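Local atomic coordinates of phosphoribosyl-glycinamide (GAR) synthetase (Cryptococcus neoformans var. grubii serotype A, PDB entry 7LVO), a protein that catalyses the second and fifth steps of de novo purine biosynthesis, this N-terminal half being the ATP-dependent glycinamide ribonucleotide (GAR) synthetase. Residues Leu396-Val407 with Leu444-Gln455; Pro69-Met77 with His411-Thr421. All blocks are in the same frame, centred on the assembly; numbering follows the deposited sequence.

Contact 1 (396-407 with 444-455) lies within the C domain of the GAR synthetase half, whereas contact 2 (69-77 with 411-421) joins that domain to the N domain. Their centres are about 15 Å apart, and their segments alternate along the chain. They meet at Met-398 and Leu-400: Met-398 N lies 2.8 Å from Thr-421 O, probably a hydrogen bond, and Met-398 SD packs 3.7 Å from Thr-414 CG2. Leu-400 CD1 approaches His-411 CE1 at 3.8 Å, so the strand paired in contact 1 also backs the histidine used in contact 2. Both lie away from the predicted ATP and magnesium sites.

Contact 1. Residues Leu396-Val407 with Leu444-Gln455; sequences LPMTLNPTPEGV and LAYSGISQISFQ
Leu-444 starts the contact on helix 438-449: its CD1 lies 4.0 Å from Pro-404 CB, while the Val-407 and Leu-444 side chains pass in opposite directions, Val-407 CG2 against Leu-444 CG. With CG anti to the backbone N (chi1 -174°), the leucine swings its branched end toward the turn 404-407, a type I beta turn. One helical turn on, Ser-447 CB touches Pro-404 CG, and the serine hydroxyl bonds back to Asp-443 O. Gly-448, with no side chain, brings its own CA to 3.5 Å from Pro-404 CD. A second type I beta turn spans 449-452. In it Gln-451 bends at its second torsion and lays CG 3.3 Å from Pro-402 O; its amide plane stands 71° from that of Asn-401, whose backbone N bonds to Gln-451 O. From Ile-452 the chain forms a short two-stranded antiparallel ribbon with 399-400. Ile-452 and Leu-400 are its non-hydrogen-bonded pair, Ile-452 CG2 meeting Leu-400 CD2 at 3.7 Å, and Ile-452 also packs on Leu-383 and Val-431 of the C-domain sheet. Ser-453 and Thr-399 exchange two backbone bonds, Thr-399 N to Ser-453 O being 2.8 Å and nearly straight (169°). Phe-454 lies alongside Met-398, pointing the same way, with the sulfur 5.4 Å from the ring centroid in an oblique Met-aromatic contact. At Gln-455 a water bridges the backbone N to Pro-397 O, while Gln-455 CB rests against Leu-396 CD1.

Contact 2. Residues Pro69-Met77 with His411-Thr421; sequences PGNGGTALM and HAGTKRSDNVT
Gly-73 presses its CA over one face of the His-411 imidazole, 3.5 Å from the ring centroid and 23° off the normal, a CH-pi contact. Beside it, Asn-71 ND2 reaches His-411 O at 2.7 Å and Ala-412 O at 3.2 Å, both weak, strongly bent bonds. Gly-72 N similarly divides itself between Thr-414 O and Thr-414 OG1, again weakly. Farther along the helix, Leu-76 CD2 sits over one face of the Arg-416 guanidinium, 3.6 Å from NE, and Leu-76 CD1 meets Thr-421 OG1. In the next shell Thr-414 OG1 bonds to His-411 ND1 in the plane of the ring, fixing its rotation, while Asn-419 OD1, poorly ordered, accepts from Arg-416 NH2. Asn-71, with CG between the backbone N and carbonyl carbon (chi1 59°), is the N-cap of helix 72-77: OD1 accepts from Thr-74 N at 3.0 Å, and Thr-74 OG1 in turn accepts from Asn-71 N, completing a capping box. Asn-83 holds Thr-74 OG1. The asparagine nitrogen is shared between Ala-45 O of the N domain and, weakly, the His-411 and Ala-412 carbonyls. The polar bonds between the segments are all weak, so the join probably owes as much to the Gly-73/His-411 and Leu-76/Arg-416 packing.

Contact 1. Residues Leu396-Val407 with Leu444-Gln455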
loop_
_atom_site.group_PDB
_atom_site.type_symbol
_atom_site.label_atom_id
_atom_site.label_comp_id
_atom_site.label_asym_id
_atom_site.label_seq_id
_atom_site.Cartn_x
_atom_site.Cartn_y
_atom_site.Cartn_z
ATOM N N LEU A 396 10.489 -4.244 -23.060
ATOM C CA LEU A 396 11.924 -4.425 -23.217
ATOM C C LEU A 396 12.363 -5.734 -22.565
ATOM O O LEU A 396 11.924 -6.050 -21.454
ATOM C CB LEU A 396 12.682 -3.252 -22.596
ATOM C CG LEU A 396 12.642 -1.902 -23.325
ATOM C CD1 LEU A 396 13.130 -2.044 -24.772
ATOM C CD2 LEU A 396 11.263 -1.287 -23.283
ATOM N N PRO A 397 13.228 -6.511 -23.222
ATOM C CA PRO A 397 13.703 -7.757 -22.605
ATOM C C PRO A 397 14.598 -7.469 -21.411
ATOM O O PRO A 397 15.373 -6.507 -21.408
ATOM C CB PRO A 397 14.485 -8.452 -23.728
ATOM C CG PRO A 397 14.139 -7.719 -24.981
ATOM C CD PRO A 397 13.783 -6.322 -24.579
ATOM N N MET A 398 14.504 -8.328 -20.401
ATOM C CA MET A 398 15.194 -8.127 -19.138
ATOM C C MET A 398 16.251 -9.200 -18.932
ATOM O O MET A 398 16.007 -10.380 -19.186
ATOM C CB MET A 398 14.201 -8.139 -17.970
ATOM C CG MET A 398 13.164 -7.034 -18.037
ATOM S SD MET A 398 11.860 -7.212 -16.823
ATOM C CE MET A 398 12.808 -7.208 -15.305
ATOM N N THR A 399 17.424 -8.777 -18.474
ATOM C CA THR A 399 18.504 -9.677 -18.091
ATOM C C THR A 399 18.490 -9.814 -16.574
ATOM O O THR A 399 18.699 -8.828 -15.857
ATOM C CB THR A 399 19.854 -9.151 -18.569
ATOM O OG1 THR A 399 19.807 -8.925 -19.984
ATOM C CG2 THR A 399 20.965 -10.149 -18.256
ATOM N N LEU A 400 18.237 -11.030 -16.089
ATOM C CA LEU A 400 18.142 -11.313 -14.658
ATOM C C LEU A 400 19.159 -12.400 -14.323
ATOM O O LEU A 400 18.904 -13.589 -14.530
ATOM C CB LEU A 400 16.723 -11.736 -14.282
ATOM C CG LEU A 400 15.611 -10.750 -14.642
ATOM C CD1 LEU A 400 14.250 -11.423 -14.557
ATOM C CD2 LEU A 400 15.664 -9.533 -13.740
ATOM N N ASN A 401 20.301 -11.992 -13.815
ATOM C CA ASN A 401 21.359 -12.908 -13.412
ATOM C C ASN A 401 21.211 -13.254 -11.940
ATOM O O ASN A 401 20.428 -12.637 -11.216
ATOM C CB ASN A 401 22.713 -12.271 -13.702
ATOM C CG ASN A 401 22.917 -11.993 -15.183
ATOM O OD1 ASN A 401 22.701 -12.871 -16.019
ATOM N ND2 ASN A 401 23.326 -10.777 -15.515
ATOM N N PRO A 402 21.944 -14.258 -11.457
ATOM C CA PRO A 402 21.812 -14.641 -10.041
ATOM C C PRO A 402 22.136 -13.469 -9.130
ATOM O O PRO A 402 23.171 -12.818 -9.273
ATOM C CB PRO A 402 22.819 -15.787 -9.883
ATOM C CG PRO A 402 22.976 -16.339 -11.265
ATOM C CD PRO A 402 22.854 -15.154 -12.189
ATOM N N THR A 403 21.238 -13.202 -8.188
ATOM C CA THR A 403 21.445 -12.111 -7.247
ATOM C C THR A 403 22.239 -12.590 -6.045
ATOM O O THR A 403 22.270 -13.784 -5.746
ATOM C CB THR A 403 20.101 -11.543 -6.794
ATOM O OG1 THR A 403 19.357 -12.548 -6.097
ATOM C CG2 THR A 403 19.298 -11.061 -7.991
ATOM N N PRO A 404 22.908 -11.672 -5.337
ATOM C CA PRO A 404 23.666 -12.071 -4.142
ATOM C C PRO A 404 22.850 -12.912 -3.173
ATOM O O PRO A 404 21.627 -13.011 -3.288
ATOM C CB PRO A 404 24.069 -10.728 -3.515
ATOM C CG PRO A 404 24.130 -9.787 -4.679
ATOM C CD PRO A 404 23.047 -10.233 -5.631
ATOM N N GLU A 405 23.536 -13.514 -2.203
ATOM C CA GLU A 405 22.927 -14.557 -1.382
ATOM C C GLU A 405 21.642 -14.081 -0.724
ATOM O O GLU A 405 20.622 -14.782 -0.754
ATOM C CB GLU A 405 23.933 -15.032 -0.329
ATOM C CG GLU A 405 23.452 -16.180 0.524
ATOM C CD GLU A 405 24.512 -16.666 1.498
ATOM O OE1 GLU A 405 25.646 -16.138 1.461
ATOM O OE2 GLU A 405 24.211 -17.577 2.291
ATOM N N GLY A 406 21.670 -12.897 -0.121
ATOM C CA GLY A 406 20.544 -12.442 0.671
ATOM C C GLY A 406 19.674 -11.397 0.009
ATOM O O GLY A 406 19.050 -10.575 0.690
ATOM N N VAL A 407 19.611 -11.424 -1.317
ATOM C CA VAL A 407 18.826 -10.475 -2.095
ATOM C C VAL A 407 17.588 -11.186 -2.624
ATOM O O VAL A 407 17.683 -12.303 -3.148
ATOM C CB VAL A 407 19.647 -9.874 -3.252
ATOM C CG1 VAL A 407 18.779 -8.963 -4.097
ATOM C CG2 VAL A 407 20.844 -9.115 -2.711
ATOM N N LEU A 444 23.689 -4.263 0.297
ATOM C CA LEU A 444 23.329 -5.560 -0.272
ATOM C C LEU A 444 22.273 -5.410 -1.358
ATOM O O LEU A 444 22.373 -6.032 -2.425
ATOM C CB LEU A 444 22.845 -6.491 0.838
ATOM C CG LEU A 444 22.566 -7.945 0.464
ATOM C CD1 LEU A 444 23.763 -8.595 -0.197
ATOM C CD2 LEU A 444 22.163 -8.726 1.715
ATOM N N ALA A 445 21.258 -4.579 -1.117
ATOM C CA ALA A 445 20.232 -4.352 -2.134
ATOM C C ALA A 445 20.850 -3.811 -3.420
ATOM O O ALA A 445 20.548 -4.287 -4.523
ATOM C CB ALA A 445 19.168 -3.393 -1.597
ATOM N N TYR A 446 21.729 -2.813 -3.298
ATOM C CA TYR A 446 22.366 -2.255 -4.489
ATOM C C TYR A 446 23.359 -3.223 -5.119
ATOM O O TYR A 446 23.703 -3.062 -6.291
ATOM C CB TYR A 446 23.050 -0.935 -4.141
ATOM C CG TYR A 446 22.084 0.219 -3.999
ATOM C CD1 TYR A 446 21.484 0.783 -5.116
ATOM C CD2 TYR A 446 21.761 0.739 -2.752
ATOM C CE1 TYR A 446 20.596 1.830 -4.998
ATOM C CE2 TYR A 446 20.873 1.786 -2.627
ATOM C CZ TYR A 446 20.294 2.327 -3.758
ATOM O OH TYR A 446 19.411 3.371 -3.648
ATOM N N SER A 447 23.821 -4.224 -4.375
ATOM C CA SER A 447 24.665 -5.255 -4.972
ATOM C C SER A 447 23.875 -6.111 -5.955
ATOM O O SER A 447 24.408 -6.537 -6.988
ATOM C CB SER A 447 25.276 -6.127 -3.872
ATOM O OG SER A 447 26.041 -5.344 -2.974
ATOM N N GLY A 448 22.604 -6.380 -5.649
ATOM C CA GLY A 448 21.766 -7.135 -6.561
ATOM C C GLY A 448 21.359 -6.367 -7.797
ATOM O O GLY A 448 20.981 -6.979 -8.798
ATOM N N ILE A 449 21.436 -5.038 -7.752
ATOM C CA ILE A 449 21.085 -4.233 -8.917
ATOM C C ILE A 449 22.020 -4.541 -10.078
ATOM O O ILE A 449 21.606 -4.539 -11.243
ATOM C CB ILE A 449 21.116 -2.735 -8.559
ATOM C CG1 ILE A 449 20.169 -2.432 -7.399
ATOM C CG2 ILE A 449 20.774 -1.891 -9.778
ATOM C CD1 ILE A 449 18.710 -2.345 -7.785
ATOM N N SER A 450 23.296 -4.813 -9.781
ATOM C CA SER A 450 24.276 -5.047 -10.831
ATOM C C SER A 450 23.973 -6.293 -11.650
ATOM O O SER A 450 24.536 -6.455 -12.740
ATOM C CB SER A 450 25.671 -5.167 -10.219
ATOM O OG SER A 450 25.949 -4.069 -9.363
ATOM N N GLN A 451 23.106 -7.172 -11.156
ATOM C CA GLN A 451 22.750 -8.403 -11.846
ATOM C C GLN A 451 21.436 -8.281 -12.611
ATOM O O GLN A 451 20.891 -9.296 -13.056
ATOM C CB GLN A 451 22.659 -9.554 -10.844
ATOM C CG GLN A 451 23.889 -9.700 -9.956
ATOM C CD GLN A 451 25.154 -9.929 -10.746
ATOM O OE1 GLN A 451 25.110 -10.301 -11.918
ATOM N NE2 GLN A 451 26.300 -9.705 -10.106
ATOM N N ILE A 452 20.908 -7.069 -12.757
ATOM C CA ILE A 452 19.664 -6.826 -13.478
ATOM C C ILE A 452 19.928 -5.724 -14.495
ATOM O O ILE A 452 20.564 -4.712 -14.174
ATOM C CB ILE A 452 18.513 -6.427 -12.531
ATOM C CG1 ILE A 452 18.327 -7.483 -11.447
ATOM C CG2 ILE A 452 17.217 -6.228 -13.320
ATOM C CD1 ILE A 452 17.327 -7.104 -10.379
ATOM N N SER A 453 19.438 -5.914 -15.717
ATOM C CA SER A 453 19.669 -4.943 -16.776
ATOM C C SER A 453 18.535 -4.996 -17.786
ATOM O O SER A 453 18.172 -6.074 -18.263
ATOM C CB SER A 453 21.013 -5.205 -17.470
ATOM O OG SER A 453 21.267 -4.240 -18.475
ATOM N N PHE A 454 17.978 -3.829 -18.103
ATOM C CA PHE A 454 17.051 -3.688 -19.216
ATOM C C PHE A 454 17.144 -2.258 -19.731
ATOM O O PHE A 454 17.419 -1.324 -18.970
ATOM C CB PHE A 454 15.612 -4.049 -18.827
ATOM C CG PHE A 454 15.054 -3.240 -17.696
ATOM C CD1 PHE A 454 14.382 -2.056 -17.942
ATOM C CD2 PHE A 454 15.187 -3.672 -16.387
ATOM C CE1 PHE A 454 13.857 -1.310 -16.902
ATOM C CE2 PHE A 454 14.667 -2.930 -15.342
ATOM C CZ PHE A 454 13.999 -1.753 -15.594
ATOM N N GLN A 455 16.915 -2.099 -21.035
ATOM C CA GLN A 455 17.087 -0.811 -21.689
ATOM C C GLN A 455 16.279 0.266 -20.980
ATOM O O GLN A 455 15.074 0.119 -20.760
ATOM C CB GLN A 455 16.667 -0.913 -23.157
ATOM C CG GLN A 455 16.927 0.345 -23.973
ATOM C CD GLN A 455 18.407 0.648 -24.125
ATOM O OE1 GLN A 455 19.234 -0.261 -24.225
ATOM N NE2 GLN A 455 18.748 1.928 -24.134
HETATM O O HOH W 1 16.113 -4.395 -22.644
#

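Contact 2. Residues Pro69-Met77 with His411-Thr421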
loop_
_atom_site.group_PDB
_atom_site.type_symbol
_atom_site.label_atom_id
_atom_site.label_comp_id
_atom_site.label_asym_id
_atom_site.label_seq_id
_atom_site.Cartn_x
_atom_site.Cartn_y
_atom_site.Cartn_z
ATOM N N PRO A 69 -3.969 -10.883 -11.848
ATOM C CA PRO A 69 -3.352 -11.667 -12.926
ATOM C C PRO A 69 -1.911 -12.080 -12.634
ATOM O O PRO A 69 -1.359 -12.915 -13.345
ATOM C CB PRO A 69 -3.407 -10.705 -14.126
ATOM C CG PRO A 69 -3.284 -9.343 -13.498
ATOM C CD PRO A 69 -3.929 -9.432 -12.123
ATOM N N GLY A 70 -1.313 -11.503 -11.589
ATOM C CA GLY A 70 0.085 -11.766 -11.332
ATOM C C GLY A 70 0.974 -11.088 -12.372
ATOM O O GLY A 70 0.529 -10.288 -13.204
ATOM N N ASN A 71 2.256 -11.422 -12.302
ATOM C CA ASN A 71 3.250 -10.799 -13.177
ATOM C C ASN A 71 4.332 -11.824 -13.501
ATOM O O ASN A 71 4.219 -13.002 -13.157
ATOM C CB ASN A 71 3.823 -9.533 -12.523
ATOM C CG ASN A 71 4.482 -9.810 -11.185
ATOM O OD1 ASN A 71 5.047 -10.876 -10.960
ATOM N ND2 ASN A 71 4.414 -8.833 -10.287
ATOM N N GLY A 72 5.398 -11.364 -14.157
ATOM C CA GLY A 72 6.456 -12.268 -14.567
ATOM C C GLY A 72 7.198 -12.891 -13.407
ATOM O O GLY A 72 7.723 -14.001 -13.531
ATOM N N GLY A 73 7.247 -12.198 -12.268
ATOM C CA GLY A 73 7.896 -12.770 -11.099
ATOM C C GLY A 73 7.116 -13.938 -10.521
ATOM O O GLY A 73 7.660 -15.027 -10.316
ATOM N N THR A 74 5.824 -13.730 -10.256
ATOM C CA THR A 74 4.990 -14.825 -9.775
ATOM C C THR A 74 4.895 -15.941 -10.804
ATOM O O THR A 74 4.762 -17.111 -10.437
ATOM C CB THR A 74 3.593 -14.307 -9.423
ATOM O OG1 THR A 74 2.981 -13.745 -10.586
ATOM C CG2 THR A 74 3.679 -13.235 -8.339
ATOM N N ALA A 75 4.981 -15.604 -12.094
ATOM C CA ALA A 75 4.912 -16.624 -13.131
ATOM C C ALA A 75 6.104 -17.572 -13.079
ATOM O O ALA A 75 5.990 -18.728 -13.492
ATOM C CB ALA A 75 4.817 -15.967 -14.506
ATOM N N LEU A 76 7.238 -17.117 -12.555
ATOM C CA LEU A 76 8.441 -17.934 -12.500
ATOM C C LEU A 76 8.612 -18.685 -11.184
ATOM O O LEU A 76 9.444 -19.597 -11.116
ATOM C CB LEU A 76 9.673 -17.056 -12.738
ATOM C CG LEU A 76 9.800 -16.471 -14.144
ATOM C CD1 LEU A 76 10.932 -15.459 -14.216
ATOM C CD2 LEU A 76 10.010 -17.587 -15.158
ATOM N N MET A 77 7.851 -18.334 -10.145
ATOM C CA MET A 77 8.011 -19.006 -8.860
ATOM C C MET A 77 7.728 -20.497 -8.974
ATOM O O MET A 77 8.433 -21.322 -8.379
ATOM C CB MET A 77 7.088 -18.371 -7.817
ATOM C CG MET A 77 7.422 -16.941 -7.479
ATOM S SD MET A 77 6.372 -16.264 -6.178
ATOM C CE MET A 77 6.890 -17.261 -4.776
ATOM N N HIS A 411 9.017 -8.757 -8.510
ATOM C CA HIS A 411 8.636 -8.118 -9.764
ATOM C C HIS A 411 7.352 -7.306 -9.596
ATOM O O HIS A 411 6.428 -7.707 -8.882
ATOM C CB HIS A 411 8.436 -9.168 -10.862
ATOM C CG HIS A 411 9.664 -9.951 -11.199
ATOM N ND1 HIS A 411 9.887 -10.467 -12.459
ATOM C CD2 HIS A 411 10.737 -10.308 -10.451
ATOM C CE1 HIS A 411 11.044 -11.109 -12.468
ATOM N NE2 HIS A 411 11.579 -11.025 -11.264
ATOM N N ALA A 412 7.293 -6.167 -10.272
ATOM C CA ALA A 412 6.072 -5.370 -10.353
ATOM C C ALA A 412 5.605 -5.377 -11.821
ATOM O O ALA A 412 4.905 -6.288 -12.226
ATOM C CB ALA A 412 6.303 -3.965 -9.811
ATOM N N GLY A 413 6.068 -4.401 -12.605
ATOM C CA GLY A 413 5.669 -4.355 -14.005
ATOM C C GLY A 413 6.518 -5.219 -14.917
ATOM O O GLY A 413 7.352 -4.705 -15.669
ATOM N N THR A 414 6.334 -6.535 -14.840
ATOM C CA THR A 414 7.020 -7.478 -15.710
ATOM C C THR A 414 6.012 -8.493 -16.240
ATOM O O THR A 414 4.888 -8.605 -15.742
ATOM C CB THR A 414 8.164 -8.205 -14.990
ATOM O OG1 THR A 414 7.630 -9.065 -13.975
ATOM C CG2 THR A 414 9.135 -7.208 -14.367
ATOM N N LYS A 415 6.435 -9.248 -17.252
ATOM C CA LYS A 415 5.576 -10.243 -17.875
ATOM C C LYS A 415 6.452 -11.252 -18.599
ATOM O O LYS A 415 7.538 -10.917 -19.081
ATOM C CB LYS A 415 4.588 -9.597 -18.850
ATOM C CG LYS A 415 3.474 -10.521 -19.314
ATOM C CD LYS A 415 2.782 -9.975 -20.559
ATOM C CE LYS A 415 1.520 -10.764 -20.887
ATOM N NZ LYS A 415 1.765 -12.236 -20.930
ATOM N N ARG A 416 5.973 -12.493 -18.661
ATOM C CA ARG A 416 6.629 -13.534 -19.436
ATOM C C ARG A 416 6.006 -13.604 -20.825
ATOM O O ARG A 416 4.792 -13.450 -20.983
ATOM C CB ARG A 416 6.515 -14.889 -18.741
ATOM C CG ARG A 416 7.428 -15.052 -17.537
ATOM C CD ARG A 416 8.885 -15.186 -17.947
ATOM N NE ARG A 416 9.204 -16.514 -18.460
ATOM C CZ ARG A 416 10.396 -16.874 -18.916
ATOM N NH1 ARG A 416 11.406 -16.021 -18.957
ATOM N NH2 ARG A 416 10.581 -18.122 -19.340
ATOM N N SER A 417 6.844 -13.847 -21.831
ATOM C CA SER A 417 6.367 -13.913 -23.209
ATOM C C SER A 417 7.416 -14.635 -24.045
ATOM O O SER A 417 8.468 -14.063 -24.344
ATOM C CB SER A 417 6.095 -12.515 -23.752
ATOM O OG SER A 417 7.284 -11.751 -23.795
ATOM N N ASP A 418 7.130 -15.882 -24.416
ATOM C CA ASP A 418 8.005 -16.659 -25.292
ATOM C C ASP A 418 9.363 -16.906 -24.636
ATOM O O ASP A 418 10.419 -16.716 -25.242
ATOM C CB ASP A 418 8.167 -15.970 -26.649
ATOM C CG ASP A 418 6.835 -15.633 -27.293
ATOM O OD1 ASP A 418 5.838 -16.341 -27.019
ATOM O OD2 ASP A 418 6.780 -14.657 -28.073
ATOM N N ASN A 419 9.325 -17.336 -23.377
ATOM C CA ASN A 419 10.528 -17.683 -22.625
ATOM C C ASN A 419 11.472 -16.481 -22.515
ATOM O O ASN A 419 12.618 -16.507 -22.968
ATOM C CB ASN A 419 11.237 -18.885 -23.258
ATOM C CG ASN A 419 12.296 -19.486 -22.348
ATOM O OD1 ASN A 419 12.180 -19.439 -21.121
ATOM N ND2 ASN A 419 13.337 -20.055 -22.946
ATOM N N VAL A 420 10.961 -15.416 -21.897
ATOM C CA VAL A 420 11.750 -14.216 -21.643
ATOM C C VAL A 420 10.914 -13.220 -20.850
ATOM O O VAL A 420 9.738 -12.988 -21.158
ATOM C CB VAL A 420 12.259 -13.588 -22.955
ATOM C CG1 VAL A 420 11.093 -13.079 -23.788
ATOM C CG2 VAL A 420 13.241 -12.469 -22.659
ATOM N N THR A 421 11.516 -12.624 -19.825
ATOM C CA THR A 421 10.838 -11.633 -19.004
ATOM C C THR A 421 11.062 -10.244 -19.589
ATOM O O THR A 421 12.202 -9.855 -19.862
ATOM C CB THR A 421 11.341 -11.688 -17.560
ATOM O OG1 THR A 421 11.221 -13.027 -17.069
ATOM C CG2 THR A 421 10.535 -10.749 -16.676
#